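PDB 4DNX: sulfate adenylyltransferase from Allochromatium vinosum, which catalyses the transfer of an adenylyl group from ATP to sulfate, giving adenosine 5'-phosphosulfate and diphosphate. Local coordinates for residues L253-P257 / N258-V262; H208-L211 / C212-A215; S25-A28 / E29-S33; P18-H21 / H22-S25. All coordinates share one frame; numbering follows the deposited sequence.

Contact 1: residues L253-P257 / N258-V262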
ATOM      1  N   LEU A 253      -4.131 -21.156  -3.314  1.00 20.96           N
ATOM      2  CA  LEU A 253      -4.395 -22.590  -3.365  1.00 20.44           C
ATOM      3  C   LEU A 253      -4.093 -23.235  -4.736  1.00 21.94           C
ATOM      4  O   LEU A 253      -3.812 -24.441  -4.809  1.00 23.55           O
ATOM      5  CB  LEU A 253      -5.848 -22.899  -2.955  1.00 20.33           C
ATOM      6  CG  LEU A 253      -6.292 -22.496  -1.535  1.00 20.71           C
ATOM      7  CD1 LEU A 253      -7.748 -22.873  -1.300  1.00 20.71           C
ATOM      8  CD2 LEU A 253      -5.395 -23.132  -0.430  1.00 21.29           C
ATOM      9  N   TYR A 254      -4.138 -22.451  -5.813  1.00 19.59           N
ATOM     10  CA  TYR A 254      -4.095 -23.023  -7.163  1.00 19.31           C
ATOM     11  C   TYR A 254      -2.908 -22.537  -8.020  1.00 18.36           C
ATOM     12  O   TYR A 254      -2.709 -23.001  -9.155  1.00 19.66           O
ATOM     13  CB  TYR A 254      -5.447 -22.837  -7.863  1.00 18.91           C
ATOM     14  CG  TYR A 254      -6.572 -23.627  -7.187  1.00 19.45           C
ATOM     15  CD1 TYR A 254      -6.747 -24.993  -7.462  1.00 23.04           C
ATOM     16  CD2 TYR A 254      -7.383 -23.044  -6.231  1.00 19.85           C
ATOM     17  CE1 TYR A 254      -7.762 -25.728  -6.850  1.00 23.02           C
ATOM     18  CE2 TYR A 254      -8.387 -23.754  -5.594  1.00 20.17           C
ATOM     19  CZ  TYR A 254      -8.572 -25.099  -5.905  1.00 21.90           C
ATOM     20  OH  TYR A 254      -9.567 -25.828  -5.297  1.00 22.27           O
ATOM     21  N   PHE A 255      -2.127 -21.591  -7.500  1.00 16.27           N
ATOM     22  CA  PHE A 255      -0.906 -21.203  -8.205  1.00 15.89           C
ATOM     23  C   PHE A 255       0.331 -21.660  -7.432  1.00 15.72           C
ATOM     24  O   PHE A 255       0.258 -21.798  -6.217  1.00 16.05           O
ATOM     25  CB  PHE A 255      -0.857 -19.686  -8.358  1.00 15.17           C
ATOM     26  CG  PHE A 255      -1.721 -19.156  -9.489  1.00 15.34           C
ATOM     27  CD1 PHE A 255      -3.132 -19.068  -9.348  1.00 15.43           C
ATOM     28  CD2 PHE A 255      -1.129 -18.695 -10.678  1.00 14.29           C
ATOM     29  CE1 PHE A 255      -3.923 -18.546 -10.408  1.00 16.30           C
ATOM     30  CE2 PHE A 255      -1.916 -18.150 -11.742  1.00 16.23           C
ATOM     31  CZ  PHE A 255      -3.319 -18.082 -11.596  1.00 15.30           C
ATOM     32  N   PRO A 256       1.461 -21.864  -8.108  1.00 15.56           N
ATOM     33  CA  PRO A 256       2.692 -22.208  -7.376  1.00 17.08           C
ATOM     34  C   PRO A 256       3.200 -21.048  -6.499  1.00 15.96           C
ATOM     35  O   PRO A 256       2.785 -19.909  -6.679  1.00 15.47           O
ATOM     36  CB  PRO A 256       3.699 -22.515  -8.483  1.00 17.63           C
ATOM     37  CG  PRO A 256       2.931 -22.597  -9.753  1.00 17.91           C
ATOM     38  CD  PRO A 256       1.680 -21.806  -9.564  1.00 16.93           C
ATOM     39  N   PRO A 257       4.108 -21.329  -5.574  1.00 16.29           N
ATOM     40  CA  PRO A 257       4.702 -20.257  -4.742  1.00 16.64           C
ATOM     41  C   PRO A 257       5.401 -19.161  -5.548  1.00 15.93           C
ATOM     42  O   PRO A 257       6.074 -19.426  -6.544  1.00 16.31           O
ATOM     43  CB  PRO A 257       5.759 -20.997  -3.910  1.00 17.78           C
ATOM     44  CG  PRO A 257       5.319 -22.399  -3.925  1.00 18.71           C
ATOM     45  CD  PRO A 257       4.690 -22.644  -5.249  1.00 17.93           C
ATOM     46  N   ASN A 258       5.230 -17.935  -5.077  1.00 15.20           N
ATOM     47  CA  ASN A 258       5.850 -16.757  -5.691  1.00 14.60           C
ATOM     48  C   ASN A 258       5.543 -16.613  -7.195  1.00 13.54           C
ATOM     49  O   ASN A 258       6.460 -16.412  -8.019  1.00 13.67           O
ATOM     50  CB  ASN A 258       7.373 -16.756  -5.439  1.00 14.92           C
ATOM     51  CG  ASN A 258       7.995 -15.401  -5.832  1.00 15.73           C
ATOM     52  OD1 ASN A 258       7.325 -14.363  -5.683  1.00 15.78           O
ATOM     53  ND2 ASN A 258       9.226 -15.406  -6.357  1.00 15.13           N
ATOM     54  N   THR A 259       4.258 -16.760  -7.570  1.00 12.95           N
ATOM     55  CA  THR A 259       3.860 -16.560  -8.971  1.00 13.27           C
ATOM     56  C   THR A 259       2.762 -15.533  -9.149  1.00 12.92           C
ATOM     57  O   THR A 259       2.478 -15.181 -10.277  1.00 12.71           O
ATOM     58  CB  THR A 259       3.428 -17.897  -9.651  1.00 14.14           C
ATOM     59  OG1 THR A 259       2.303 -18.432  -8.942  1.00 15.42           O
ATOM     60  CG2 THR A 259       4.552 -18.870  -9.631  1.00 14.95           C
ATOM     61  N   VAL A 260       2.159 -15.041  -8.063  1.00 12.32           N
ATOM     62  CA  VAL A 260       1.029 -14.090  -8.215  1.00 12.95           C
ATOM     63  C   VAL A 260       1.241 -12.843  -7.356  1.00 13.39           C
ATOM     64  O   VAL A 260       1.691 -12.980  -6.214  1.00 16.24           O
ATOM     65  CB  VAL A 260      -0.313 -14.736  -7.808  1.00 12.71           C
ATOM     66  CG1 VAL A 260      -1.488 -13.716  -7.965  1.00 13.29           C
ATOM     67  CG2 VAL A 260      -0.568 -16.001  -8.619  1.00 14.08           C
ATOM     68  N   MET A 261       0.958 -11.651  -7.927  1.00 12.72           N
ATOM     69  CA  MET A 261       0.864 -10.415  -7.183  0.70 13.62           C
ATOM     70  C   MET A 261      -0.531  -9.843  -7.373  1.00 13.04           C
ATOM     71  O   MET A 261      -0.908  -9.577  -8.494  1.00 16.19           O
ATOM     72  CB  MET A 261       1.859  -9.403  -7.747  0.70 15.54           C
ATOM     73  CG  MET A 261       3.212  -9.478  -7.174  0.70 20.42           C
ATOM     74  SD  MET A 261       4.305  -8.335  -8.075  0.70 22.22           S
ATOM     75  CE  MET A 261       3.449  -6.785  -7.801  0.70 18.43           C
ATOM     76  N   VAL A 262      -1.274  -9.669  -6.279  1.00 12.59           N
ATOM     77  CA  VAL A 262      -2.643  -9.095  -6.322  1.00 13.69           C
ATOM     78  C   VAL A 262      -2.579  -7.602  -5.971  1.00 13.91           C
ATOM     79  O   VAL A 262      -2.086  -7.207  -4.882  1.00 15.72           O
ATOM     80  CB  VAL A 262      -3.604  -9.847  -5.388  1.00 16.66           C
ATOM     81  CG1 VAL A 262      -5.022  -9.248  -5.440  1.00 16.36           C
ATOM     82  CG2 VAL A 262      -3.692 -11.348  -5.804  1.00 16.63           C
TER

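Contact 2: residues H208-L211 / C212-A215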
ATOM      1  N   HIS A 208     -10.686 -17.628 -16.285  1.00 17.94           N
ATOM      2  CA  HIS A 208      -9.739 -16.499 -16.217  1.00 18.05           C
ATOM      3  C   HIS A 208      -8.466 -16.929 -15.563  1.00 17.77           C
ATOM      4  O   HIS A 208      -7.387 -16.488 -15.966  1.00 15.25           O
ATOM      5  CB  HIS A 208     -10.367 -15.300 -15.501  1.00 20.71           C
ATOM      6  CG  HIS A 208     -11.323 -14.549 -16.378  1.00 27.53           C
ATOM      7  ND1 HIS A 208     -12.312 -13.730 -15.883  1.00 36.42           N
ATOM      8  CD2 HIS A 208     -11.445 -14.513 -17.729  1.00 32.92           C
ATOM      9  CE1 HIS A 208     -13.014 -13.231 -16.888  1.00 38.06           C
ATOM     10  NE2 HIS A 208     -12.506 -13.688 -18.020  1.00 36.06           N
ATOM     11  N   GLU A 209      -8.584 -17.845 -14.596  1.00 18.26           N
ATOM     12  CA  GLU A 209      -7.413 -18.401 -13.911  1.00 16.60           C
ATOM     13  C   GLU A 209      -6.530 -19.128 -14.932  1.00 17.69           C
ATOM     14  O   GLU A 209      -5.292 -18.924 -14.991  1.00 16.64           O
ATOM     15  CB  GLU A 209      -7.892 -19.388 -12.840  1.00 17.27           C
ATOM     16  CG  GLU A 209      -6.794 -20.222 -12.222  1.00 17.65           C
ATOM     17  CD  GLU A 209      -7.310 -21.400 -11.392  1.00 20.73           C
ATOM     18  OE1 GLU A 209      -8.465 -21.376 -10.834  1.00 19.95           O
ATOM     19  OE2 GLU A 209      -6.543 -22.377 -11.303  1.00 21.57           O
ATOM     20  N   GLU A 210      -7.174 -19.969 -15.734  1.00 17.08           N
ATOM     21  CA  GLU A 210      -6.457 -20.752 -16.731  1.00 19.56           C
ATOM     22  C   GLU A 210      -5.922 -19.882 -17.870  1.00 17.94           C
ATOM     23  O   GLU A 210      -4.893 -20.193 -18.445  1.00 18.23           O
ATOM     24  CB  GLU A 210      -7.351 -21.892 -17.253  1.00 22.23           C
ATOM     25  CG  GLU A 210      -7.750 -22.919 -16.150  1.00 29.28           C
ATOM     26  CD  GLU A 210      -6.565 -23.659 -15.538  1.00 35.62           C
ATOM     27  OE1 GLU A 210      -6.723 -24.122 -14.380  1.00 44.71           O
ATOM     28  OE2 GLU A 210      -5.498 -23.792 -16.203  1.00 35.41           O
ATOM     29  N   LEU A 211      -6.604 -18.775 -18.191  1.00 17.20           N
ATOM     30  CA  LEU A 211      -6.099 -17.864 -19.196  1.00 18.23           C
ATOM     31  C   LEU A 211      -4.781 -17.259 -18.750  1.00 16.39           C
ATOM     32  O   LEU A 211      -3.846 -17.195 -19.551  1.00 17.63           O
ATOM     33  CB  LEU A 211      -7.079 -16.727 -19.428  1.00 21.03           C
ATOM     34  CG  LEU A 211      -6.719 -15.783 -20.559  1.00 23.28           C
ATOM     35  CD1 LEU A 211      -6.645 -16.569 -21.875  1.00 28.34           C
ATOM     36  CD2 LEU A 211      -7.806 -14.736 -20.605  1.00 26.52           C
ATOM     37  N   CYS A 212      -4.708 -16.860 -17.475  1.00 14.99           N
ATOM     38  CA  CYS A 212      -3.434 -16.342 -16.908  1.00 14.24           C
ATOM     39  C   CYS A 212      -2.344 -17.405 -17.000  1.00 15.47           C
ATOM     40  O   CYS A 212      -1.215 -17.101 -17.418  1.00 15.05           O
ATOM     41  CB  CYS A 212      -3.614 -15.896 -15.459  1.00 14.72           C
ATOM     42  SG  CYS A 212      -4.536 -14.355 -15.338  1.00 16.64           S
ATOM     43  N   LYS A 213      -2.686 -18.650 -16.664  1.00 14.88           N
ATOM     44  CA  LYS A 213      -1.699 -19.760 -16.706  1.00 15.45           C
ATOM     45  C   LYS A 213      -1.232 -20.080 -18.115  1.00 16.22           C
ATOM     46  O   LYS A 213      -0.015 -20.311 -18.322  1.00 16.15           O
ATOM     47  CB  LYS A 213      -2.280 -21.005 -16.004  1.00 15.92           C
ATOM     48  CG  LYS A 213      -2.381 -20.775 -14.504  1.00 16.42           C
ATOM     49  CD  LYS A 213      -3.065 -21.956 -13.796  1.00 18.41           C
ATOM     50  CE  LYS A 213      -2.988 -21.838 -12.306  1.00 18.22           C
ATOM     51  NZ  LYS A 213      -3.812 -23.005 -11.764  1.00 21.55           N
ATOM     52  N   MET A 214      -2.172 -20.094 -19.077  1.00 16.30           N
ATOM     53  CA  MET A 214      -1.821 -20.249 -20.525  1.00 18.22           C
ATOM     54  C   MET A 214      -0.857 -19.174 -20.998  1.00 17.33           C
ATOM     55  O   MET A 214       0.130 -19.472 -21.692  1.00 18.52           O
ATOM     56  CB  MET A 214      -3.086 -20.181 -21.408  1.00 20.48           C
ATOM     57  CG  MET A 214      -3.883 -21.437 -21.368  1.00 24.90           C
ATOM     58  SD  MET A 214      -5.354 -21.167 -22.431  1.00 32.23           S
ATOM     59  CE  MET A 214      -6.662 -21.299 -21.222  1.00 30.19           C
ATOM     60  N   ALA A 215      -1.147 -17.928 -20.628  1.00 15.95           N
ATOM     61  CA  ALA A 215      -0.279 -16.809 -21.007  1.00 16.00           C
ATOM     62  C   ALA A 215       1.115 -16.991 -20.380  1.00 16.54           C
ATOM     63  O   ALA A 215       2.149 -16.864 -21.089  1.00 17.07           O
ATOM     64  CB  ALA A 215      -0.882 -15.460 -20.630  1.00 15.63           C
TER
HETATM   65  O   HOH W   1      -4.393 -25.139 -13.210  1.00 39.79           O

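Contact 3: residues S25-A28 / E29-S33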
ATOM      1  N   SER A  25       0.874  21.013   1.187  1.00 17.60           N
ATOM      2  CA  SER A  25      -0.478  20.870   1.757  1.00 18.82           C
ATOM      3  C   SER A  25      -0.882  22.156   2.471  1.00 19.86           C
ATOM      4  O   SER A  25      -2.031  22.628   2.343  1.00 20.31           O
ATOM      5  CB  SER A  25      -0.531  19.729   2.773  1.00 22.01           C
ATOM      6  OG  SER A  25      -0.480  18.539   2.055  1.00 23.40           O
ATOM      7  N   SER A  26       0.057  22.718   3.230  1.00 19.51           N
ATOM      8  CA  SER A  26      -0.207  23.973   3.934  1.00 21.26           C
ATOM      9  C   SER A  26      -0.484  25.103   2.963  1.00 20.73           C
ATOM     10  O   SER A  26      -1.445  25.872   3.146  1.00 21.67           O
ATOM     11  CB  SER A  26       0.983  24.340   4.823  1.00 24.86           C
ATOM     12  OG  SER A  26       0.892  23.635   6.036  1.00 33.57           O
ATOM     13  N   GLU A  27       0.355  25.208   1.936  1.00 18.87           N
ATOM     14  CA  GLU A  27       0.217  26.241   0.899  1.00 19.52           C
ATOM     15  C   GLU A  27      -1.119  26.140   0.183  1.00 18.45           C
ATOM     16  O   GLU A  27      -1.742  27.166  -0.117  1.00 18.76           O
ATOM     17  CB  GLU A  27       1.322  26.095  -0.154  1.00 20.70           C
ATOM     18  CG  GLU A  27       1.403  27.262  -1.132  1.00 22.47           C
ATOM     19  CD  GLU A  27       2.369  27.047  -2.303  1.00 25.92           C
ATOM     20  OE1 GLU A  27       3.063  26.000  -2.349  1.00 26.44           O
ATOM     21  OE2 GLU A  27       2.423  27.939  -3.202  1.00 24.49           O
ATOM     22  N   ALA A  28      -1.515  24.909  -0.122  1.00 17.03           N
ATOM     23  CA  ALA A  28      -2.715  24.686  -0.921  1.00 18.39           C
ATOM     24  C   ALA A  28      -3.982  25.202  -0.238  1.00 20.11           C
ATOM     25  O   ALA A  28      -4.957  25.548  -0.932  1.00 22.57           O
ATOM     26  CB  ALA A  28      -2.851  23.186  -1.303  1.00 16.50           C
ATOM     27  N   GLU A  29      -3.980  25.297   1.099  1.00 22.41           N
ATOM     28  CA  GLU A  29      -5.190  25.746   1.819  1.00 25.43           C
ATOM     29  C   GLU A  29      -5.493  27.253   1.615  1.00 26.02           C
ATOM     30  O   GLU A  29      -6.609  27.721   1.904  1.00 27.71           O
ATOM     31  CB  GLU A  29      -5.152  25.343   3.307  1.00 29.56           C
ATOM     32  CG  GLU A  29      -5.225  23.799   3.563  1.00 34.07           C
ATOM     33  CD  GLU A  29      -6.400  23.046   2.837  1.00 40.16           C
ATOM     34  OE1 GLU A  29      -7.508  23.623   2.673  1.00 44.62           O
ATOM     35  OE2 GLU A  29      -6.221  21.857   2.465  1.00 33.10           O
ATOM     36  N   SER A  30      -4.507  28.011   1.120  1.00 22.60           N
ATOM     37  CA  SER A  30      -4.710  29.407   0.800  1.00 22.59           C
ATOM     38  C   SER A  30      -4.709  29.731  -0.699  1.00 21.50           C
ATOM     39  O   SER A  30      -4.843  30.891  -1.083  1.00 23.14           O
ATOM     40  CB  SER A  30      -3.652  30.262   1.499  1.00 23.29           C
ATOM     41  OG  SER A  30      -3.823  30.167   2.904  1.00 24.58           O
ATOM     42  N   LEU A  31      -4.499  28.734  -1.546  1.00 18.92           N
ATOM     43  CA  LEU A  31      -4.476  28.955  -2.986  1.00 18.16           C
ATOM     44  C   LEU A  31      -5.918  29.094  -3.548  1.00 18.88           C
ATOM     45  O   LEU A  31      -6.849  28.481  -2.992  1.00 19.70           O
ATOM     46  CB  LEU A  31      -3.810  27.742  -3.689  1.00 17.18           C
ATOM     47  CG  LEU A  31      -2.279  27.633  -3.593  1.00 17.58           C
ATOM     48  CD1 LEU A  31      -1.785  26.357  -4.290  1.00 16.49           C
ATOM     49  CD2 LEU A  31      -1.611  28.877  -4.176  1.00 18.04           C
ATOM     50  N   PRO A  32      -6.102  29.864  -4.636  1.00 19.00           N
ATOM     51  CA  PRO A  32      -7.366  29.738  -5.419  1.00 18.24           C
ATOM     52  C   PRO A  32      -7.530  28.281  -5.834  1.00 17.34           C
ATOM     53  O   PRO A  32      -6.545  27.598  -6.152  1.00 16.52           O
ATOM     54  CB  PRO A  32      -7.099  30.561  -6.683  1.00 18.48           C
ATOM     55  CG  PRO A  32      -5.834  31.411  -6.359  1.00 22.08           C
ATOM     56  CD  PRO A  32      -5.052  30.552  -5.412  1.00 20.46           C
ATOM     57  N   SER A  33      -8.761  27.802  -5.879  1.00 17.28           N
ATOM     58  CA  SER A  33      -8.945  26.369  -6.109  1.00 16.76           C
ATOM     59  C   SER A  33     -10.133  26.088  -7.029  1.00 16.22           C
ATOM     60  O   SER A  33     -11.016  26.943  -7.176  1.00 17.06           O
ATOM     61  CB  SER A  33      -9.093  25.639  -4.756  1.00 16.94           C
ATOM     62  OG  SER A  33     -10.309  25.967  -4.070  1.00 19.03           O
TER
HETATM   63  O   HOH W   2      -3.995  21.029   1.464  1.00 31.43           O
HETATM   64  O   HOH W   3      -1.588  28.614   3.441  1.00 20.12           O
HETATM   65  O   HOH W   4      -7.472  26.057  -1.399  1.00 22.62           O

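Contact 4: residues P18-H21 / H22-S25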
ATOM      1  N   PRO A  18       8.297  13.902   2.702  1.00 20.51           N
ATOM      2  CA  PRO A  18       7.230  14.300   3.630  1.00 20.69           C
ATOM      3  C   PRO A  18       7.297  15.788   4.020  1.00 21.07           C
ATOM      4  O   PRO A  18       6.258  16.405   4.173  1.00 20.67           O
ATOM      5  CB  PRO A  18       7.462  13.416   4.852  1.00 23.10           C
ATOM      6  CG  PRO A  18       8.094  12.209   4.284  1.00 23.38           C
ATOM      7  CD  PRO A  18       8.921  12.625   3.119  1.00 21.25           C
ATOM      8  N   GLU A  19       8.494  16.348   4.157  1.00 21.07           N
ATOM      9  CA  GLU A  19       8.584  17.768   4.522  1.00 24.13           C
ATOM     10  C   GLU A  19       8.015  18.674   3.424  1.00 22.78           C
ATOM     11  O   GLU A  19       7.233  19.606   3.712  1.00 22.89           O
ATOM     12  CB  GLU A  19      10.016  18.154   4.896  1.00 28.16           C
ATOM     13  CG  GLU A  19      10.125  19.625   5.162  1.00 37.26           C
ATOM     14  CD  GLU A  19      11.183  19.969   6.174  1.00 48.56           C
ATOM     15  OE1 GLU A  19      12.376  19.959   5.794  1.00 50.10           O
ATOM     16  OE2 GLU A  19      10.822  20.259   7.340  1.00 58.52           O
ATOM     17  N   GLN A  20       8.376  18.403   2.168  1.00 20.08           N
ATOM     18  CA  GLN A  20       7.819  19.120   0.995  1.00 20.75           C
ATOM     19  C   GLN A  20       6.299  18.897   0.848  1.00 18.11           C
ATOM     20  O   GLN A  20       5.538  19.826   0.559  1.00 17.54           O
ATOM     21  CB  GLN A  20       8.511  18.670  -0.298  1.00 22.15           C
ATOM     22  CG  GLN A  20       9.914  19.292  -0.524  1.00 32.97           C
ATOM     23  CD  GLN A  20       9.916  20.833  -0.447  1.00 37.47           C
ATOM     24  OE1 GLN A  20      10.687  21.434   0.317  1.00 47.35           O
ATOM     25  NE2 GLN A  20       9.033  21.469  -1.226  1.00 40.99           N
ATOM     26  N   HIS A  21       5.869  17.660   1.076  1.00 16.55           N
ATOM     27  CA  HIS A  21       4.425  17.350   1.140  1.00 16.16           C
ATOM     28  C   HIS A  21       3.653  18.216   2.138  1.00 17.85           C
ATOM     29  O   HIS A  21       2.602  18.826   1.787  1.00 17.93           O
ATOM     30  CB  HIS A  21       4.272  15.866   1.507  1.00 16.73           C
ATOM     31  CG  HIS A  21       2.873  15.334   1.410  1.00 18.72           C
ATOM     32  ND1 HIS A  21       2.619  13.980   1.330  1.00 21.23           N
ATOM     33  CD2 HIS A  21       1.655  15.938   1.464  1.00 20.43           C
ATOM     34  CE1 HIS A  21       1.308  13.775   1.267  1.00 21.45           C
ATOM     35  NE2 HIS A  21       0.699  14.942   1.367  1.00 18.52           N
ATOM     36  N   HIS A  22       4.184  18.318   3.356  1.00 18.55           N
ATOM     37  CA  HIS A  22       3.534  19.129   4.406  1.00 19.66           C
ATOM     38  C   HIS A  22       3.510  20.599   4.014  1.00 20.75           C
ATOM     39  O   HIS A  22       2.500  21.280   4.200  1.00 20.23           O
ATOM     40  CB  HIS A  22       4.230  18.958   5.773  1.00 21.97           C
ATOM     41  CG  HIS A  22       4.283  17.538   6.259  1.00 23.84           C
ATOM     42  ND1 HIS A  22       5.183  17.118   7.219  1.00 26.28           N
ATOM     43  CD2 HIS A  22       3.545  16.449   5.922  1.00 22.78           C
ATOM     44  CE1 HIS A  22       4.997  15.827   7.453  1.00 26.10           C
ATOM     45  NE2 HIS A  22       4.028  15.394   6.661  1.00 24.96           N
ATOM     46  N   ARG A  23       4.613  21.089   3.447  1.00 19.87           N
ATOM     47  CA  ARG A  23       4.656  22.501   3.022  1.00 20.51           C
ATOM     48  C   ARG A  23       3.641  22.814   1.909  1.00 19.23           C
ATOM     49  O   ARG A  23       2.973  23.883   1.950  1.00 18.48           O
ATOM     50  CB  ARG A  23       6.062  22.882   2.571  1.00 22.54           C
ATOM     51  CG  ARG A  23       7.000  23.034   3.757  1.00 28.15           C
ATOM     52  CD  ARG A  23       8.474  22.900   3.379  1.00 33.03           C
ATOM     53  NE  ARG A  23       8.927  24.014   2.560  1.00 33.85           N
ATOM     54  CZ  ARG A  23       9.515  25.112   3.030  1.00 38.99           C
ATOM     55  NH1 ARG A  23       9.721  25.262   4.335  1.00 41.46           N
ATOM     56  NH2 ARG A  23       9.884  26.068   2.188  1.00 38.55           N
ATOM     57  N   LEU A  24       3.531  21.898   0.942  1.00 17.96           N
ATOM     58  CA  LEU A  24       2.595  22.062  -0.172  1.00 17.74           C
ATOM     59  C   LEU A  24       1.142  21.975   0.306  1.00 17.32           C
ATOM     60  O   LEU A  24       0.273  22.749  -0.139  1.00 17.42           O
ATOM     61  CB  LEU A  24       2.862  21.021  -1.278  1.00 17.36           C
ATOM     62  CG  LEU A  24       4.116  21.344  -2.121  1.00 19.10           C
ATOM     63  CD1 LEU A  24       4.486  20.216  -3.126  1.00 20.25           C
ATOM     64  CD2 LEU A  24       3.945  22.660  -2.875  1.00 20.78           C
ATOM     65  N   SER A  25       0.874  21.013   1.187  1.00 17.60           N
ATOM     66  CA  SER A  25      -0.478  20.870   1.757  1.00 18.82           C
ATOM     67  C   SER A  25      -0.882  22.156   2.471  1.00 19.86           C
ATOM     68  O   SER A  25      -2.031  22.628   2.343  1.00 20.31           O
ATOM     69  CB  SER A  25      -0.531  19.729   2.773  1.00 22.01           C
ATOM     70  OG  SER A  25      -0.480  18.539   2.055  1.00 23.40           O
TER

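Contact 1: residues L253-P257 / N258-V262
In the beta-alpha-beta unit of strand 223-230, helix 240-254 and strand 260-266, Phe255 and Pro256 meet Thr259 and Val260 across the tight loop that leads from the helix into the last strand. Phe255, the first residue to leave helical backbone angles, directs its ring toward Val260 at the start of the strand. Methyl CG2 of Val260 sits over one face, 3.8 Å from the centroid of the Phe255 ring and 29° off its normal, a CH-pi contact displaced toward the CD2 side, where Val260 CG2 comes within 3.4 Å of Phe255 CD2. The same ring has a cation-pi partner in Lys213. The loop is closed by one side-chain bond: Thr259 OG1 donates to Pro256 O at 2.7 Å, the donor tilted 30° from the carbonyl plane. With chi1 at 61°, OG1 lies between the backbone N and carbonyl carbon of Thr259, facing back across the loop, while Thr259 CG2 rests 3.9 Å from Pro256 CB. A valine in place of Thr259 would probably leave the Pro256 carbonyl without this hydroxyl donor and the turn less firmly closed. At the middle of the loop, Asn258 OD1 bonds Arg190. Such a helix-to-strand return is characteristic of the Rossmann-like, parallel-sheet fold.

Contact 2: residues H208-L211 / C212-A215
Charged groups supply the main side-chain link between the two turns: Lys213 NZ donates to Glu209 OE2 at 2.8 Å, an i to i+4 salt bridge that uses the anti lone pair of the carboxylate oxygen. The two side chains lie side by side and point the same way; Glu209 CG is anti to its own N (chi1 170°), and the lysine chain is fully extended, which brings the ammonium alongside the carboxylate. Glu209 OE2 has a second partner in Arg380, and Lys213 NZ also bonds Tyr254 O. Glu210 joins through solvent, since water 1 accepts from Lys213 NZ at 2.6 Å and donates to Glu210 OE1 at 2.8 Å; the direct separation of Glu210 OE1 and Lys213 NZ is 4.1 Å, too long for a direct ion pair. An alanine at Lys213 would probably cost Glu209 OE2 one of its two cationic partners and leave Tyr254 O and the water without the ammonium group.

Van der Waals contact is lighter: Met214, bent at chi3, folds its methyl CE back over the backbone carbonyl of Glu210, 3.5 Å from Glu210 O and 4.1 Å from Glu210 CB.

Among the backbone bonds, Met214 N to Glu210 O is the shortest at 2.8 Å, with an N-H...O angle of 168°. Four successive i to i+4 bonds of this kind, from Cys212 to Ala215, mark a regular alpha helix, here the connecting helix 206-219 of a beta-alpha-beta unit in the Rossmann-like fold.

Contact 3: residues S25-A28 / E29-S33
Leu31 and Glu29 leave the chain at roughly a right angle to each other, the leucine turned back over Glu27 and Ala28 and the glutamate back along the helix toward Ser25. The leucine approaches the backbone more closely than it does any side chain: CG lies 3.5 Å from Glu27 O, and CD1 3.9 Å from Ala28 CA. Its chi1 of -76° sets CG beside its own N, the position from which the branched end can reach the alanine. Val114 of strand 111-116 touches both Ala28 and Leu31. Glu29, bent at chi2, brings CG to 3.6 Å from Ser25 O, and water 2 bridges the remaining gap, donating to Glu29 OE2 at 2.6 Å and to Ser25 O. The other carboxylate oxygen, OE1, pairs with Arg102. Ser30 OG likewise reaches Ser26 O through water 3. The backbone turns tightly beside these groups: a type I turn runs from Ala28 to Leu31, with Leu31 N bonded to Ala28 O at 3.3 Å, although the donor stands 75° out of the carbonyl plane. Ser30 N to Glu27 O, at 3.1 Å, is also an i to i+3 bond. Short-span bonds and bridging waters therefore satisfy the carbonyls of residues 25-28, a polar, hydrated finish with its small apolar patch facing the sheet.

Contact 4: residues P18-H21 / H22-S25
The carbonyl oxygen of His21 receives Ser25 N at 2.9 Å, with an N-H...O angle of 163°, and has the hydroxyl of the same serine beside it, Ser25 OG lying 3.1 Å from His21 O. A chi1 of -73° sets Ser25 OG beside the serine's own N and hence back toward the preceding turn. There it also meets the edge of the His21 ring, in its plane, with OG 3.4 Å from His21 CD2.

The ring of His22 is placed quite differently. Pro18 O lies over its centre, 3.1 Å above the ring plane, while the same oxygen accepts the backbone bond from His22 N at 2.9 Å. One carbonyl thus touches both the amide and the ring face of a single residue. Its NE2 bonds Asp172 of the second subunit. Farther round the helix, Arg23 runs alongside Glu19, their aliphatic parts meeting at 4.1 Å from Arg23 CD to Glu19 CG; the charged ends do not pair, and their planes are 63° apart. The Gln20 side chain crosses that of Arg23 obliquely, with Gln20 OE1 3.8 Å from Arg23 NE.

The start of helix 18-28 packs through Gln20, His21 and Leu24 on Val15 of the loop before it and through Ser25 on Leu164 of the loop after strand 155-163, while Pro18 and His22 meet Phe173 and Leu233 of the second subunit.

Contacts 1 and 2 belong to the parallel-sheet ATP-sulfurylase region and touch directly: a lysine of contact 2 links the two, so adjoining beta-alpha-beta units are joined there. Contacts 3 and 4 lie in the PUA-like range, share Ser25 and follow one another along helix 18-28; the centres of contacts 2 and 4 are about 44 Å apart. Contact 3 is a surface contact rich in water bridges, whereas the other three are partly buried. Chemistry follows place: a ring-methyl contact and one hydroxyl bond in contact 1, a shared ion pair in contact 2, and carbonyl-centred packing in contact 4, which, like contact 1, meets the second subunit.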